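Local structure of hypothetical methylmalonyl-CoA decarboxylase alpha subunit (1X0U) at residues Ser251-Ile264 with Val317-Ile329. The protein is a putative carboxyl transferase subunit with two crotonase-like halves, and its assembly holds six chains. Residues are numbered along the deposited sequence; the frame is centred on the assembly and turned at random.
Sequences SYLPSNNMEEPPYI and VGFARIAGNVVGI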
ATOM      1  N   SER A 251      12.750  27.029  13.527  1.00 13.85           N
ATOM      2  CA  SER A 251      14.100  26.571  13.200  1.00 13.36           C
ATOM      3  C   SER A 251      14.368  25.166  13.728  1.00 13.01           C
ATOM      4  O   SER A 251      15.226  24.471  13.207  1.00 14.05           O
ATOM      5  CB  SER A 251      15.162  27.536  13.755  1.00 13.09           C
ATOM      6  OG  SER A 251      15.246  27.478  15.175  1.00 14.57           O
ATOM      7  N   TYR A 252      13.633  24.742  14.752  1.00 13.17           N
ATOM      8  CA  TYR A 252      13.836  23.407  15.315  1.00 14.67           C
ATOM      9  C   TYR A 252      12.936  22.342  14.678  1.00 15.44           C
ATOM     10  O   TYR A 252      13.155  21.135  14.862  1.00 14.90           O
ATOM     11  CB  TYR A 252      13.565  23.412  16.828  1.00 15.37           C
ATOM     12  CG  TYR A 252      14.638  24.062  17.678  1.00 16.83           C
ATOM     13  CD1 TYR A 252      15.885  23.456  17.854  1.00 17.42           C
ATOM     14  CD2 TYR A 252      14.400  25.274  18.320  1.00 16.46           C
ATOM     15  CE1 TYR A 252      16.863  24.041  18.647  1.00 18.14           C
ATOM     16  CE2 TYR A 252      15.373  25.869  19.114  1.00 18.49           C
ATOM     17  CZ  TYR A 252      16.597  25.252  19.272  1.00 18.32           C
ATOM     18  OH  TYR A 252      17.551  25.860  20.040  1.00 21.46           O
ATOM     19  N   LEU A 253      11.936  22.781  13.923  1.00 13.93           N
ATOM     20  CA  LEU A 253      10.989  21.842  13.330  1.00 13.17           C
ATOM     21  C   LEU A 253      11.110  21.611  11.828  1.00 12.26           C
ATOM     22  O   LEU A 253      11.616  22.460  11.091  1.00 11.31           O
ATOM     23  CB  LEU A 253       9.558  22.309  13.654  1.00 12.72           C
ATOM     24  CG  LEU A 253       9.361  22.856  15.076  1.00 14.22           C
ATOM     25  CD1 LEU A 253       7.934  23.346  15.265  1.00 14.70           C
ATOM     26  CD2 LEU A 253       9.682  21.770  16.085  1.00 16.36           C
ATOM     27  N   PRO A 254      10.674  20.425  11.357  1.00 12.22           N
ATOM     28  CA  PRO A 254      10.722  20.104   9.929  1.00 11.86           C
ATOM     29  C   PRO A 254       9.542  20.875   9.358  1.00 12.30           C
ATOM     30  O   PRO A 254       8.725  21.384  10.125  1.00 12.88           O
ATOM     31  CB  PRO A 254      10.467  18.606   9.910  1.00 11.37           C
ATOM     32  CG  PRO A 254       9.500  18.446  11.037  1.00 10.03           C
ATOM     33  CD  PRO A 254      10.167  19.273  12.122  1.00 10.63           C
ATOM     34  N   SER A 255       9.433  20.954   8.035  1.00 12.68           N
ATOM     35  CA  SER A 255       8.329  21.690   7.428  1.00 13.40           C
ATOM     36  C   SER A 255       7.046  20.879   7.526  1.00 13.34           C
ATOM     37  O   SER A 255       5.943  21.423   7.500  1.00 13.77           O
ATOM     38  CB  SER A 255       8.632  21.990   5.954  1.00 13.49           C
ATOM     39  OG  SER A 255       9.731  22.876   5.819  1.00 12.59           O
ATOM     40  N   ASN A 256       7.205  19.566   7.631  1.00 14.65           N
ATOM     41  CA  ASN A 256       6.068  18.657   7.713  1.00 14.45           C
ATOM     42  C   ASN A 256       6.569  17.318   8.235  1.00 13.36           C
ATOM     43  O   ASN A 256       7.779  17.115   8.373  1.00 11.96           O
ATOM     44  CB  ASN A 256       5.444  18.500   6.326  1.00 14.10           C
ATOM     45  CG  ASN A 256       6.458  18.068   5.289  1.00 13.88           C
ATOM     46  OD1 ASN A 256       6.935  16.929   5.306  1.00 17.80           O
ATOM     47  ND2 ASN A 256       6.809  18.976   4.393  1.00 12.16           N
ATOM     48  N   ASN A 257       5.646  16.404   8.505  1.00 14.22           N
ATOM     49  CA  ASN A 257       6.005  15.101   9.058  1.00 15.75           C
ATOM     50  C   ASN A 257       6.718  14.146   8.106  1.00 17.26           C
ATOM     51  O   ASN A 257       6.917  12.984   8.436  1.00 18.18           O
ATOM     52  CB  ASN A 257       4.757  14.422   9.623  1.00 14.95           C
ATOM     53  CG  ASN A 257       3.809  13.951   8.544  1.00 15.23           C
ATOM     54  OD1 ASN A 257       3.915  14.343   7.383  1.00 16.21           O
ATOM     55  ND2 ASN A 257       2.869  13.115   8.926  1.00 15.88           N
ATOM     56  N   MET A 258       7.102  14.633   6.935  1.00 17.76           N
ATOM     57  CA  MET A 258       7.795  13.804   5.961  1.00 21.87           C
ATOM     58  C   MET A 258       9.236  14.274   5.859  1.00 22.58           C
ATOM     59  O   MET A 258       9.975  13.844   4.983  1.00 20.70           O
ATOM     60  CB  MET A 258       7.119  13.906   4.585  1.00 24.59           C
ATOM     61  CG  MET A 258       5.730  13.275   4.513  1.00 28.56           C
ATOM     62  SD  MET A 258       5.732  11.474   4.774  1.00 33.85           S
ATOM     63  CE  MET A 258       5.066  11.336   6.430  1.00 33.06           C
ATOM     64  N   GLU A 259       9.629  15.168   6.760  1.00 23.76           N
ATOM     65  CA  GLU A 259      10.984  15.696   6.758  1.00 25.72           C
ATOM     66  C   GLU A 259      11.635  15.624   8.138  1.00 24.98           C
ATOM     67  O   GLU A 259      10.972  15.722   9.165  1.00 24.95           O
ATOM     68  CB  GLU A 259      10.983  17.144   6.244  1.00 28.21           C
ATOM     69  CG  GLU A 259      10.709  17.269   4.748  1.00 34.31           C
ATOM     70  CD  GLU A 259      10.866  18.691   4.233  1.00 37.73           C
ATOM     71  OE1 GLU A 259      10.064  19.561   4.619  1.00 40.29           O
ATOM     72  OE2 GLU A 259      11.797  18.945   3.441  1.00 41.78           O
ATOM     73  N   GLU A 260      12.943  15.432   8.160  1.00 25.61           N
ATOM     74  CA  GLU A 260      13.650  15.356   9.426  1.00 26.29           C
ATOM     75  C   GLU A 260      13.984  16.765   9.886  1.00 23.80           C
ATOM     76  O   GLU A 260      14.211  17.653   9.063  1.00 22.25           O
ATOM     77  CB  GLU A 260      14.926  14.526   9.260  1.00 29.09           C
ATOM     78  CG  GLU A 260      15.937  15.099   8.290  1.00 34.38           C
ATOM     79  CD  GLU A 260      16.806  14.019   7.661  1.00 38.05           C
ATOM     80  OE1 GLU A 260      17.794  14.368   6.977  1.00 39.65           O
ATOM     81  OE2 GLU A 260      16.488  12.818   7.845  1.00 39.08           O
ATOM     82  N   PRO A 261      13.983  17.001  11.204  1.00 22.25           N
ATOM     83  CA  PRO A 261      14.308  18.346  11.686  1.00 21.72           C
ATOM     84  C   PRO A 261      15.606  18.802  11.026  1.00 22.65           C
ATOM     85  O   PRO A 261      16.550  18.022  10.877  1.00 22.36           O
ATOM     86  CB  PRO A 261      14.420  18.160  13.197  1.00 21.61           C
ATOM     87  CG  PRO A 261      14.615  16.665  13.380  1.00 22.22           C
ATOM     88  CD  PRO A 261      13.745  16.080  12.326  1.00 21.55           C
ATOM     89  N   PRO A 262      15.666  20.073  10.612  1.00 22.26           N
ATOM     90  CA  PRO A 262      16.857  20.609   9.952  1.00 24.05           C
ATOM     91  C   PRO A 262      18.142  20.641  10.769  1.00 25.05           C
ATOM     92  O   PRO A 262      18.145  20.999  11.948  1.00 24.29           O
ATOM     93  CB  PRO A 262      16.406  22.001   9.508  1.00 22.97           C
ATOM     94  CG  PRO A 262      15.460  22.396  10.606  1.00 24.76           C
ATOM     95  CD  PRO A 262      14.661  21.127  10.836  1.00 22.96           C
ATOM     96  N   TYR A 263      19.231  20.240  10.117  1.00 26.70           N
ATOM     97  CA  TYR A 263      20.556  20.239  10.719  1.00 28.06           C
ATOM     98  C   TYR A 263      20.968  21.702  10.654  1.00 30.39           C
ATOM     99  O   TYR A 263      20.561  22.404   9.726  1.00 31.17           O
ATOM    100  CB  TYR A 263      21.500  19.367   9.891  1.00 26.88           C
ATOM    101  CG  TYR A 263      22.942  19.490  10.304  1.00 28.30           C
ATOM    102  CD1 TYR A 263      23.761  20.470   9.747  1.00 28.46           C
ATOM    103  CD2 TYR A 263      23.476  18.664  11.295  1.00 27.56           C
ATOM    104  CE1 TYR A 263      25.078  20.634  10.169  1.00 30.21           C
ATOM    105  CE2 TYR A 263      24.796  18.819  11.728  1.00 30.04           C
ATOM    106  CZ  TYR A 263      25.589  19.808  11.160  1.00 30.72           C
ATOM    107  OH  TYR A 263      26.884  19.987  11.595  1.00 32.37           O
ATOM    108  N   ILE A 264      21.763  22.177  11.606  1.00 32.91           N
ATOM    109  CA  ILE A 264      22.108  23.596  11.577  1.00 36.49           C
ATOM    110  C   ILE A 264      23.502  24.015  12.050  1.00 39.36           C
ATOM    111  O   ILE A 264      24.419  23.192  12.175  1.00 37.77           O
ATOM    112  CB  ILE A 264      21.056  24.393  12.390  1.00 36.72           C
ATOM    113  CG1 ILE A 264      20.749  25.725  11.708  1.00 37.19           C
ATOM    114  CG2 ILE A 264      21.558  24.622  13.804  1.00 37.84           C
ATOM    115  CD1 ILE A 264      19.680  26.530  12.411  1.00 36.57           C
ATOM    116  N   VAL A 317      11.004  20.179  29.672  1.00 13.44           N
ATOM    117  CA  VAL A 317      10.943  19.692  28.300  1.00 10.73           C
ATOM    118  C   VAL A 317      11.281  20.834  27.369  1.00 11.86           C
ATOM    119  O   VAL A 317      10.910  21.981  27.620  1.00 12.86           O
ATOM    120  CB  VAL A 317       9.530  19.135  27.924  1.00 12.42           C
ATOM    121  CG1 VAL A 317       9.186  17.927  28.807  1.00  8.96           C
ATOM    122  CG2 VAL A 317       8.457  20.238  28.043  1.00  6.54           C
ATOM    123  N   GLY A 318      11.992  20.521  26.296  1.00 10.92           N
ATOM    124  CA  GLY A 318      12.353  21.550  25.354  1.00 10.70           C
ATOM    125  C   GLY A 318      13.182  21.013  24.213  1.00 11.26           C
ATOM    126  O   GLY A 318      13.471  19.807  24.142  1.00  9.84           O
ATOM    127  N   PHE A 319      13.564  21.926  23.326  1.00  9.79           N
ATOM    128  CA  PHE A 319      14.355  21.597  22.155  1.00 12.01           C
ATOM    129  C   PHE A 319      15.790  22.080  22.305  1.00 12.68           C
ATOM    130  O   PHE A 319      16.079  23.027  23.040  1.00 11.21           O
ATOM    131  CB  PHE A 319      13.750  22.245  20.901  1.00 13.28           C
ATOM    132  CG  PHE A 319      12.340  21.797  20.593  1.00 13.90           C
ATOM    133  CD1 PHE A 319      11.280  22.699  20.659  1.00 13.83           C
ATOM    134  CD2 PHE A 319      12.077  20.482  20.222  1.00 12.22           C
ATOM    135  CE1 PHE A 319       9.974  22.294  20.360  1.00 14.09           C
ATOM    136  CE2 PHE A 319      10.779  20.071  19.922  1.00 14.31           C
ATOM    137  CZ  PHE A 319       9.723  20.984  19.991  1.00 13.54           C
ATOM    138  N   ALA A 320      16.682  21.420  21.579  1.00 11.69           N
ATOM    139  CA  ALA A 320      18.091  21.763  21.597  1.00 11.94           C
ATOM    140  C   ALA A 320      18.729  21.008  20.459  1.00 11.20           C
ATOM    141  O   ALA A 320      18.078  20.222  19.780  1.00 12.90           O
ATOM    142  CB  ALA A 320      18.726  21.334  22.919  1.00  9.85           C
ATOM    143  N   ARG A 321      20.008  21.249  20.244  1.00 11.64           N
ATOM    144  CA  ARG A 321      20.710  20.527  19.213  1.00 13.39           C
ATOM    145  C   ARG A 321      21.869  19.806  19.855  1.00 14.25           C
ATOM    146  O   ARG A 321      22.466  20.305  20.809  1.00 13.70           O
ATOM    147  CB  ARG A 321      21.224  21.479  18.132  1.00 12.82           C
ATOM    148  CG  ARG A 321      20.151  21.900  17.152  1.00 15.26           C
ATOM    149  CD  ARG A 321      20.593  23.062  16.298  1.00 16.51           C
ATOM    150  NE  ARG A 321      19.466  23.600  15.544  1.00 16.16           N
ATOM    151  CZ  ARG A 321      18.855  22.954  14.561  1.00 15.70           C
ATOM    152  NH1 ARG A 321      19.276  21.749  14.212  1.00 16.67           N
ATOM    153  NH2 ARG A 321      17.811  23.504  13.942  1.00 14.30           N
ATOM    154  N   ILE A 322      22.162  18.618  19.343  1.00 15.61           N
ATOM    155  CA  ILE A 322      23.289  17.837  19.823  1.00 17.57           C
ATOM    156  C   ILE A 322      24.114  17.490  18.601  1.00 18.69           C
ATOM    157  O   ILE A 322      23.727  16.635  17.796  1.00 19.82           O
ATOM    158  CB  ILE A 322      22.840  16.564  20.545  1.00 17.22           C
ATOM    159  CG1 ILE A 322      22.255  16.946  21.912  1.00 18.16           C
ATOM    160  CG2 ILE A 322      24.026  15.620  20.704  1.00 18.39           C
ATOM    161  CD1 ILE A 322      21.840  15.779  22.764  1.00 17.41           C
ATOM    162  N   ALA A 323      25.241  18.177  18.456  1.00 19.34           N
ATOM    163  CA  ALA A 323      26.118  17.983  17.306  1.00 20.04           C
ATOM    164  C   ALA A 323      25.352  18.394  16.053  1.00 19.67           C
ATOM    165  O   ALA A 323      25.392  17.710  15.034  1.00 20.93           O
ATOM    166  CB  ALA A 323      26.559  16.520  17.202  1.00 21.41           C
ATOM    167  N   GLY A 324      24.625  19.502  16.151  1.00 19.94           N
ATOM    168  CA  GLY A 324      23.877  19.998  15.009  1.00 19.70           C
ATOM    169  C   GLY A 324      22.475  19.460  14.780  1.00 19.35           C
ATOM    170  O   GLY A 324      21.693  20.097  14.075  1.00 17.93           O
ATOM    171  N   ASN A 325      22.146  18.305  15.360  1.00 18.89           N
ATOM    172  CA  ASN A 325      20.818  17.714  15.182  1.00 17.75           C
ATOM    173  C   ASN A 325      19.852  18.003  16.320  1.00 15.85           C
ATOM    174  O   ASN A 325      20.215  17.997  17.495  1.00 14.54           O
ATOM    175  CB  ASN A 325      20.923  16.198  14.991  1.00 19.01           C
ATOM    176  CG  ASN A 325      21.453  15.819  13.626  1.00 20.80           C
ATOM    177  OD1 ASN A 325      22.116  14.799  13.475  1.00 24.81           O
ATOM    178  ND2 ASN A 325      21.151  16.631  12.619  1.00 22.04           N
ATOM    179  N   VAL A 326      18.600  18.228  15.945  1.00 14.53           N
ATOM    180  CA  VAL A 326      17.538  18.541  16.881  1.00 11.54           C
ATOM    181  C   VAL A 326      17.152  17.370  17.770  1.00 11.73           C
ATOM    182  O   VAL A 326      17.065  16.225  17.321  1.00 11.95           O
ATOM    183  CB  VAL A 326      16.270  19.011  16.124  1.00 14.70           C
ATOM    184  CG1 VAL A 326      15.191  19.430  17.114  1.00 10.74           C
ATOM    185  CG2 VAL A 326      16.622  20.164  15.174  1.00 12.69           C
ATOM    186  N   VAL A 327      16.928  17.667  19.042  1.00 10.00           N
ATOM    187  CA  VAL A 327      16.502  16.654  19.983  1.00  8.80           C
ATOM    188  C   VAL A 327      15.487  17.326  20.884  1.00  8.42           C
ATOM    189  O   VAL A 327      15.479  18.544  21.017  1.00  9.16           O
ATOM    190  CB  VAL A 327      17.672  16.109  20.869  1.00  8.98           C
ATOM    191  CG1 VAL A 327      18.780  15.534  19.984  1.00  8.66           C
ATOM    192  CG2 VAL A 327      18.214  17.212  21.761  1.00  4.33           C
ATOM    193  N   GLY A 328      14.613  16.515  21.466  1.00  8.16           N
ATOM    194  CA  GLY A 328      13.624  17.002  22.396  1.00  8.29           C
ATOM    195  C   GLY A 328      14.125  16.414  23.696  1.00  9.76           C
ATOM    196  O   GLY A 328      14.636  15.298  23.717  1.00  8.80           O
ATOM    197  N   ILE A 329      13.998  17.149  24.783  1.00 11.32           N
ATOM    198  CA  ILE A 329      14.480  16.645  26.048  1.00 11.44           C
ATOM    199  C   ILE A 329      13.399  16.648  27.097  1.00 12.28           C
ATOM    200  O   ILE A 329      12.611  17.585  27.183  1.00 11.74           O
ATOM    201  CB  ILE A 329      15.692  17.470  26.523  1.00 12.56           C
ATOM    202  CG1 ILE A 329      16.891  17.128  25.638  1.00 13.67           C
ATOM    203  CG2 ILE A 329      16.001  17.182  27.994  1.00 13.17           C
ATOM    204  CD1 ILE A 329      18.100  17.953  25.893  1.00 16.07           C
TER
HETATM  205  O   HOH W   1      17.249  25.736  15.877  1.00 34.93           O
HETATM  206  O   HOH W   2      18.138  17.741  13.050  1.00 22.84           O
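Arg321 reaches from its strand to the carbonyl of Pro262, and its NH1 donates to Pro262 O at 2.6 Å, close to the guanidinium plane. The Arg321 chain is extended from CG to NE (chi2 167°, chi3 -170°), carrying the guanidinium there. NH2 adds a weak bond to the same oxygen. NH1 also bonds Gly324 O at 2.9 Å, from above that carbonyl plane. Gly324 O takes a second bond from Ile264 N, 3.2 Å away. Water 1 links Ser251 OG to Arg321 NH2; Ser251 OG also bonds Arg248 O. Water 2 accepts from Val326 N and donates to Pro261 O.

The strands 315-322 and 325-332 form a beta hairpin closed by a type I' turn at Ile322-Asn325. They belong to the second of two seven-stranded mixed sheets in this crotonase-like fold. Segment 251-264 leaves helix 239-252 after the first sheet, so the contact joins the two halves of the chain.

Phe319 CB sits over one face of the Tyr252 ring, 3.9 Å from its centroid, a CH-pi contact. The Tyr252 and Phe319 rings are nearly parallel (21°) but barely overlap. Pro261 CB packs on Val326 CB at 3.6 Å. Asn325 ND2 meets the Tyr263 ring at its edge.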